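Local coordinates for lipoprotein (Colwellia psychrerythraea, PDB 3O0Y), which is of unknown function but belongs to a family grouped with metallopeptidases of the zinc-dependent type, and probably sits at a membrane as a lipoprotein, at residues D128-L133 with Q140-L145; K197-G202 with R545-P550. One frame throughout, in Å; residues are numbered along the deposited sequence.

Interaction 1 (D128-L133 with Q140-L145); sequences DTWMGL and QINGPL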
loop_
_atom_site.group_PDB
_atom_site.type_symbol
_atom_site.label_atom_id
_atom_site.label_comp_id
_atom_site.label_asym_id
_atom_site.label_seq_id
_atom_site.Cartn_x
_atom_site.Cartn_y
_atom_site.Cartn_z
ATOM N N ASP A 128 -10.153 6.091 -0.008
ATOM C CA ASP A 128 -9.463 4.915 0.472
ATOM C C ASP A 128 -8.622 5.317 1.733
ATOM O O ASP A 128 -7.882 6.329 1.715
ATOM C CB ASP A 128 -8.595 4.357 -0.704
ATOM C CG ASP A 128 -8.014 3.007 -0.406
ATOM O OD1 ASP A 128 -8.610 2.013 -0.896
ATOM O OD2 ASP A 128 -7.010 2.941 0.356
ATOM N N THR A 129 -8.690 4.521 2.812
ATOM C CA THR A 129 -7.951 4.862 4.006
ATOM C C THR A 129 -6.463 4.751 3.836
ATOM O O THR A 129 -5.735 5.286 4.690
ATOM C CB THR A 129 -8.353 4.043 5.242
ATOM O OG1 THR A 129 -8.164 2.650 4.964
ATOM C CG2 THR A 129 -9.918 4.327 5.608
ATOM N N TRP A 130 -5.992 4.129 2.751
ATOM C CA TRP A 130 -4.560 4.151 2.388
ATOM C C TRP A 130 -4.246 5.202 1.332
ATOM O O TRP A 130 -3.391 6.055 1.549
ATOM C CB TRP A 130 -4.106 2.734 1.963
ATOM C CG TRP A 130 -2.912 2.694 1.099
ATOM C CD1 TRP A 130 -1.619 3.009 1.502
ATOM C CD2 TRP A 130 -2.826 2.305 -0.268
ATOM N NE1 TRP A 130 -0.758 2.869 0.448
ATOM C CE2 TRP A 130 -1.480 2.460 -0.661
ATOM C CE3 TRP A 130 -3.766 1.866 -1.225
ATOM C CZ2 TRP A 130 -1.048 2.169 -1.953
ATOM C CZ3 TRP A 130 -3.331 1.598 -2.517
ATOM C CH2 TRP A 130 -1.987 1.694 -2.840
ATOM N N MET A 131 -4.960 5.157 0.201
ATOM C CA MET A 131 -4.602 5.935 -0.985
ATOM C C MET A 131 -5.284 7.266 -1.093
ATOM O O MET A 131 -4.949 8.037 -1.992
ATOM C CB MET A 131 -4.867 5.107 -2.283
ATOM C CG MET A 131 -3.761 5.154 -3.331
ATOM S SD MET A 131 -3.884 4.291 -4.914
ATOM C CE MET A 131 -4.958 5.494 -5.712
ATOM N N GLY A 132 -6.156 7.590 -0.137
ATOM C CA GLY A 132 -6.966 8.802 -0.241
ATOM C C GLY A 132 -7.925 8.696 -1.411
ATOM O O GLY A 132 -8.479 7.619 -1.678
ATOM N N LEU A 133 -8.084 9.795 -2.159
ATOM C CA LEU A 133 -9.014 9.768 -3.274
ATOM C C LEU A 133 -8.550 8.744 -4.306
ATOM O O LEU A 133 -7.429 8.842 -4.826
ATOM C CB LEU A 133 -9.143 11.125 -3.927
ATOM C CG LEU A 133 -10.062 11.289 -5.164
ATOM C CD1 LEU A 133 -11.510 10.872 -4.890
ATOM C CD2 LEU A 133 -9.942 12.745 -5.722
ATOM N N GLN A 140 -9.840 -3.734 -10.798
ATOM C CA GLN A 140 -9.270 -5.078 -10.736
ATOM C C GLN A 140 -8.340 -5.405 -9.560
ATOM O O GLN A 140 -7.994 -6.533 -9.392
ATOM C CB GLN A 140 -8.518 -5.334 -12.077
ATOM C CG GLN A 140 -7.015 -4.969 -12.120
ATOM C CD GLN A 140 -6.716 -3.436 -12.172
ATOM O OE1 GLN A 140 -7.625 -2.597 -12.169
ATOM N NE2 GLN A 140 -5.428 -3.092 -12.140
ATOM N N ILE A 141 -7.847 -4.414 -8.849
ATOM C CA ILE A 141 -6.781 -4.554 -7.891
ATOM C C ILE A 141 -7.233 -4.290 -6.458
ATOM O O ILE A 141 -6.782 -4.988 -5.575
ATOM C CB ILE A 141 -5.510 -3.755 -8.283
ATOM C CG1 ILE A 141 -4.352 -3.945 -7.303
ATOM C CG2 ILE A 141 -5.784 -2.235 -8.449
ATOM C CD1 ILE A 141 -2.966 -3.481 -7.879
ATOM N N ASN A 142 -8.036 -3.254 -6.195
ATOM C CA ASN A 142 -8.530 -2.991 -4.824
ATOM C C ASN A 142 -9.913 -2.346 -4.861
ATOM O O ASN A 142 -10.653 -2.528 -5.802
ATOM C CB ASN A 142 -7.517 -2.170 -3.987
ATOM C CG ASN A 142 -7.448 -0.706 -4.416
ATOM O OD1 ASN A 142 -7.850 -0.338 -5.558
ATOM N ND2 ASN A 142 -6.968 0.139 -3.497
ATOM N N GLY A 143 -10.254 -1.588 -3.840
ATOM C CA GLY A 143 -11.610 -1.088 -3.704
ATOM C C GLY A 143 -12.392 -2.003 -2.781
ATOM O O GLY A 143 -11.946 -3.103 -2.466
ATOM N N PRO A 144 -13.592 -1.542 -2.364
ATOM C CA PRO A 144 -14.285 -2.213 -1.234
ATOM C C PRO A 144 -14.617 -3.682 -1.522
ATOM O O PRO A 144 -14.568 -4.519 -0.608
ATOM C CB PRO A 144 -15.515 -1.349 -1.004
ATOM C CG PRO A 144 -15.557 -0.356 -2.177
ATOM C CD PRO A 144 -14.175 -0.252 -2.714
ATOM N N LEU A 145 -14.921 -4.042 -2.764
ATOM C CA LEU A 145 -15.312 -5.431 -3.062
ATOM C C LEU A 145 -14.131 -6.407 -3.057
ATOM O O LEU A 145 -14.307 -7.626 -2.965
ATOM C CB LEU A 145 -16.137 -5.491 -4.373
ATOM C CG LEU A 145 -17.462 -4.757 -4.259
ATOM C CD1 LEU A 145 -18.134 -4.546 -5.665
ATOM C CD2 LEU A 145 -18.466 -5.455 -3.333
#
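The side-chain amide of N142 is aimed at the carboxylate of D128 yet stops short of bonding to it: ND2 of N142 lies 3.6 Å from OD1 of D128, too far to count as a hydrogen bond. The two side chains approach from opposite directions, with the carboxylate and amide planes 34° apart. The same ND2 also lies 4.0 Å from CZ3 of W130, near the plane of the indole and at its edge, so the nitrogen sits where a carboxylate oxygen and an aromatic rim meet. Amide and ring stand nearly upright on one another, their planes 79° apart. M131 lies over a face of that indole, its CG offset toward the rim.

Both carboxylate oxygens of D128 are already engaged on their own side of the contact. OD2 accepts from the backbone N of W130 at 2.9 Å and from the backbone N of M131 at 3.0 Å, the two donors arriving from opposite faces of the carboxylate plane; this is an Asx turn combined with an Asx motif. Two backbone bonds, D128 N to G132 O and G132 N to D128 O, close the loop 128-132. OD1 is bonded to the hydroxyl of Y126. On the other side, the side-chain oxygen of N142 accepts from NE1 of W549, and OD1 of N139 receives the backbone N of N142. CG of N142 lies between its backbone N and carbonyl carbon (chi1 73°), which turns the amide toward D128.

The contact joins the Asx turn at D128 to the loop leading into helix 144-154. The partly positive amide hydrogens of N142 would add modest electrostatic attraction to an anionic oxygen, while firmer bonds hold D128 within its loop and to Y126, and N142 to W549.

Interaction 2 (K197-G202 with R545-P550); sequences KVTLQG and RYMAWP. With SO4 (sulfate ion), chain D.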
loop_
_atom_site.group_PDB
_atom_site.type_symbol
_atom_site.label_atom_id
_atom_site.label_comp_id
_atom_site.label_asym_id
_atom_site.label_seq_id
_atom_site.Cartn_x
_atom_site.Cartn_y
_atom_site.Cartn_z
ATOM N N LYS A 197 -11.662 0.348 -20.548
ATOM C CA LYS A 197 -12.173 -1.008 -20.819
ATOM C C LYS A 197 -11.351 -2.078 -20.129
ATOM O O LYS A 197 -11.893 -2.961 -19.493
ATOM C CB LYS A 197 -12.216 -1.283 -22.326
ATOM C CG LYS A 197 -13.322 -0.489 -23.061
ATOM C CD LYS A 197 -13.416 -0.808 -24.581
ATOM C CE LYS A 197 -14.335 0.168 -25.358
ATOM N NZ LYS A 197 -15.789 0.215 -24.859
ATOM N N VAL A 198 -10.031 -1.943 -20.194
ATOM C CA VAL A 198 -9.106 -2.870 -19.562
ATOM C C VAL A 198 -9.351 -2.966 -18.038
ATOM O O VAL A 198 -9.321 -4.085 -17.455
ATOM C CB VAL A 198 -7.657 -2.529 -19.965
ATOM C CG1 VAL A 198 -6.623 -3.198 -19.001
ATOM C CG2 VAL A 198 -7.333 -2.968 -21.405
ATOM N N THR A 199 -9.521 -1.823 -17.395
ATOM C CA THR A 199 -9.712 -1.781 -15.938
ATOM C C THR A 199 -11.050 -2.408 -15.588
ATOM O O THR A 199 -11.118 -3.259 -14.713
ATOM C CB THR A 199 -9.668 -0.356 -15.386
ATOM O OG1 THR A 199 -8.387 0.206 -15.701
ATOM C CG2 THR A 199 -9.934 -0.308 -13.847
ATOM N N LEU A 200 -12.101 -2.032 -16.309
ATOM C CA LEU A 200 -13.396 -2.616 -16.097
ATOM C C LEU A 200 -13.442 -4.132 -16.369
ATOM O O LEU A 200 -14.104 -4.873 -15.635
ATOM C CB LEU A 200 -14.449 -1.840 -16.884
ATOM C CG LEU A 200 -15.893 -1.849 -16.424
ATOM C CD1 LEU A 200 -16.086 -1.504 -14.938
ATOM C CD2 LEU A 200 -16.662 -0.869 -17.298
ATOM N N GLN A 201 -12.769 -4.594 -17.420
ATOM C CA GLN A 201 -12.728 -6.004 -17.755
ATOM C C GLN A 201 -12.013 -6.752 -16.649
ATOM O O GLN A 201 -12.382 -7.879 -16.325
ATOM C CB GLN A 201 -11.991 -6.237 -19.073
ATOM C CG GLN A 201 -12.746 -5.734 -20.302
ATOM C CD GLN A 201 -11.936 -5.761 -21.592
ATOM O OE1 GLN A 201 -10.724 -5.444 -21.619
ATOM N NE2 GLN A 201 -12.623 -6.102 -22.692
ATOM N N GLY A 202 -10.956 -6.148 -16.077
ATOM C CA GLY A 202 -10.249 -6.818 -15.010
ATOM C C GLY A 202 -11.114 -6.912 -13.741
ATOM O O GLY A 202 -11.146 -7.978 -13.066
ATOM N N ARG A 545 -2.229 -1.930 -12.905
ATOM C CA ARG A 545 -2.254 -1.310 -11.585
ATOM C C ARG A 545 -2.073 0.219 -11.747
ATOM O O ARG A 545 -2.827 0.985 -11.137
ATOM C CB ARG A 545 -1.117 -1.884 -10.704
ATOM C CG ARG A 545 -0.702 -1.025 -9.551
ATOM C CD ARG A 545 0.466 -1.679 -8.796
ATOM N NE ARG A 545 1.158 -0.724 -7.970
ATOM C CZ ARG A 545 2.118 -1.070 -7.136
ATOM N NH1 ARG A 545 2.730 -0.149 -6.444
ATOM N NH2 ARG A 545 2.466 -2.350 -7.044
ATOM N N TYR A 546 -1.086 0.642 -12.516
ATOM C CA TYR A 546 -0.755 2.094 -12.628
ATOM C C TYR A 546 -1.920 2.829 -13.232
ATOM O O TYR A 546 -2.253 3.983 -12.875
ATOM C CB TYR A 546 0.511 2.362 -13.427
ATOM C CG TYR A 546 1.725 1.604 -12.907
ATOM C CD1 TYR A 546 1.830 1.176 -11.609
ATOM C CD2 TYR A 546 2.720 1.261 -13.770
ATOM C CE1 TYR A 546 2.946 0.438 -11.217
ATOM C CE2 TYR A 546 3.836 0.522 -13.365
ATOM C CZ TYR A 546 3.915 0.106 -12.129
ATOM O OH TYR A 546 5.053 -0.674 -11.805
ATOM N N MET A 547 -2.583 2.140 -14.145
ATOM C CA MET A 547 -3.780 2.699 -14.826
ATOM C C MET A 547 -4.926 2.931 -13.816
ATOM O O MET A 547 -5.620 3.910 -13.911
ATOM C CB MET A 547 -4.266 1.801 -15.965
ATOM C CG MET A 547 -3.370 1.735 -17.220
ATOM S SD MET A 547 -3.709 0.344 -18.408
ATOM C CE MET A 547 -5.515 0.652 -18.654
ATOM N N ALA A 548 -5.073 2.061 -12.823
ATOM C CA ALA A 548 -6.134 2.149 -11.784
ATOM C C ALA A 548 -5.755 3.084 -10.666
ATOM O O ALA A 548 -6.636 3.583 -9.969
ATOM C CB ALA A 548 -6.413 0.726 -11.170
ATOM N N TRP A 549 -4.444 3.248 -10.424
ATOM C CA TRP A 549 -3.882 4.052 -9.311
ATOM C C TRP A 549 -2.964 5.180 -9.773
ATOM O O TRP A 549 -1.806 5.234 -9.425
ATOM C CB TRP A 549 -3.066 3.172 -8.362
ATOM C CG TRP A 549 -3.779 2.145 -7.620
ATOM C CD1 TRP A 549 -5.130 2.007 -7.444
ATOM C CD2 TRP A 549 -3.177 1.104 -6.829
ATOM N NE1 TRP A 549 -5.397 0.924 -6.649
ATOM C CE2 TRP A 549 -4.218 0.348 -6.266
ATOM C CE3 TRP A 549 -1.861 0.720 -6.576
ATOM C CZ2 TRP A 549 -3.977 -0.757 -5.464
ATOM C CZ3 TRP A 549 -1.617 -0.389 -5.809
ATOM C CH2 TRP A 549 -2.670 -1.098 -5.225
ATOM N N PRO A 550 -3.449 6.091 -10.620
ATOM C CA PRO A 550 -2.599 7.170 -11.064
ATOM C C PRO A 550 -1.858 7.917 -9.975
ATOM O O PRO A 550 -2.430 8.360 -8.986
ATOM C CB PRO A 550 -3.556 8.122 -11.810
ATOM C CG PRO A 550 -4.828 7.477 -11.807
ATOM C CD PRO A 550 -4.851 6.362 -10.828
HETATM S S SO4 D . 5.573 -2.472 -4.394
HETATM O O1 SO4 D . 6.885 -1.872 -4.757
HETATM O O2 SO4 D . 5.815 -3.732 -3.774
HETATM O O3 SO4 D . 4.840 -1.669 -3.385
HETATM O O4 SO4 D . 4.687 -2.474 -5.528
#
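The opening turn of helix 197-210 lies beside the last turn of helix 536-548, closest at T199 and A548, whose CA atoms are 6.7 Å apart. The second helix ends here, for W549 departs from helical backbone angles, although its N still bonds to the carbonyl of R545.

M547 bridges the gap. Its chain bends at chi3, 53°, which brings the terminal methyl CE against V198 and T199 together. CE of M547 is 4.0 Å from CG1 of V198, and these two side chains cross at about a right angle; the methionine slides past T199 in the opposite sense, with CE 4.1 Å from OG1 of the threonine. That hydroxyl has its polar partner in OG of S196. V198 and M547 also touch R521 on helix 521-532, which extends the cluster to a third helix.

R545, in the same turn as M547, reaches away along an extended chain to a sulfate ion, probably from the crystallisation liquor. NH2 of R545 bonds to O4 of the sulfate at 2.7 Å, in the plane of the guanidinium and at its edge; NH1 adds a weak bond to the same oxygen and also bonds to OE1 of Q552. R504, R507 and Y556 also bind this anion.

The helices thus meet through apolar contact between V198 and the M547 methyl, with T199 adding van der Waals contact through its already bonded hydroxyl; the sulfate site lies apart.

Overall arrangement
Both contacts are buried, but interaction 1 lies nearer the middle of the chain, about 9 Å from its centre against about 16 Å for interaction 2. Their own centres are about 13 Å apart, and they meet directly. Segment 140-145 touches helix 197-210 through Q140 and helix 536-548 through Q140 and I141, while SD of M131 packs 3.5 Å from CG of W549, just beyond that second helix. Chemically they differ: interaction 1 brings together polar groups, with W549 holding N142 and so linking the two contacts, whereas interaction 2 is a mainly apolar contact between helices far apart in sequence, with an anion site nearby.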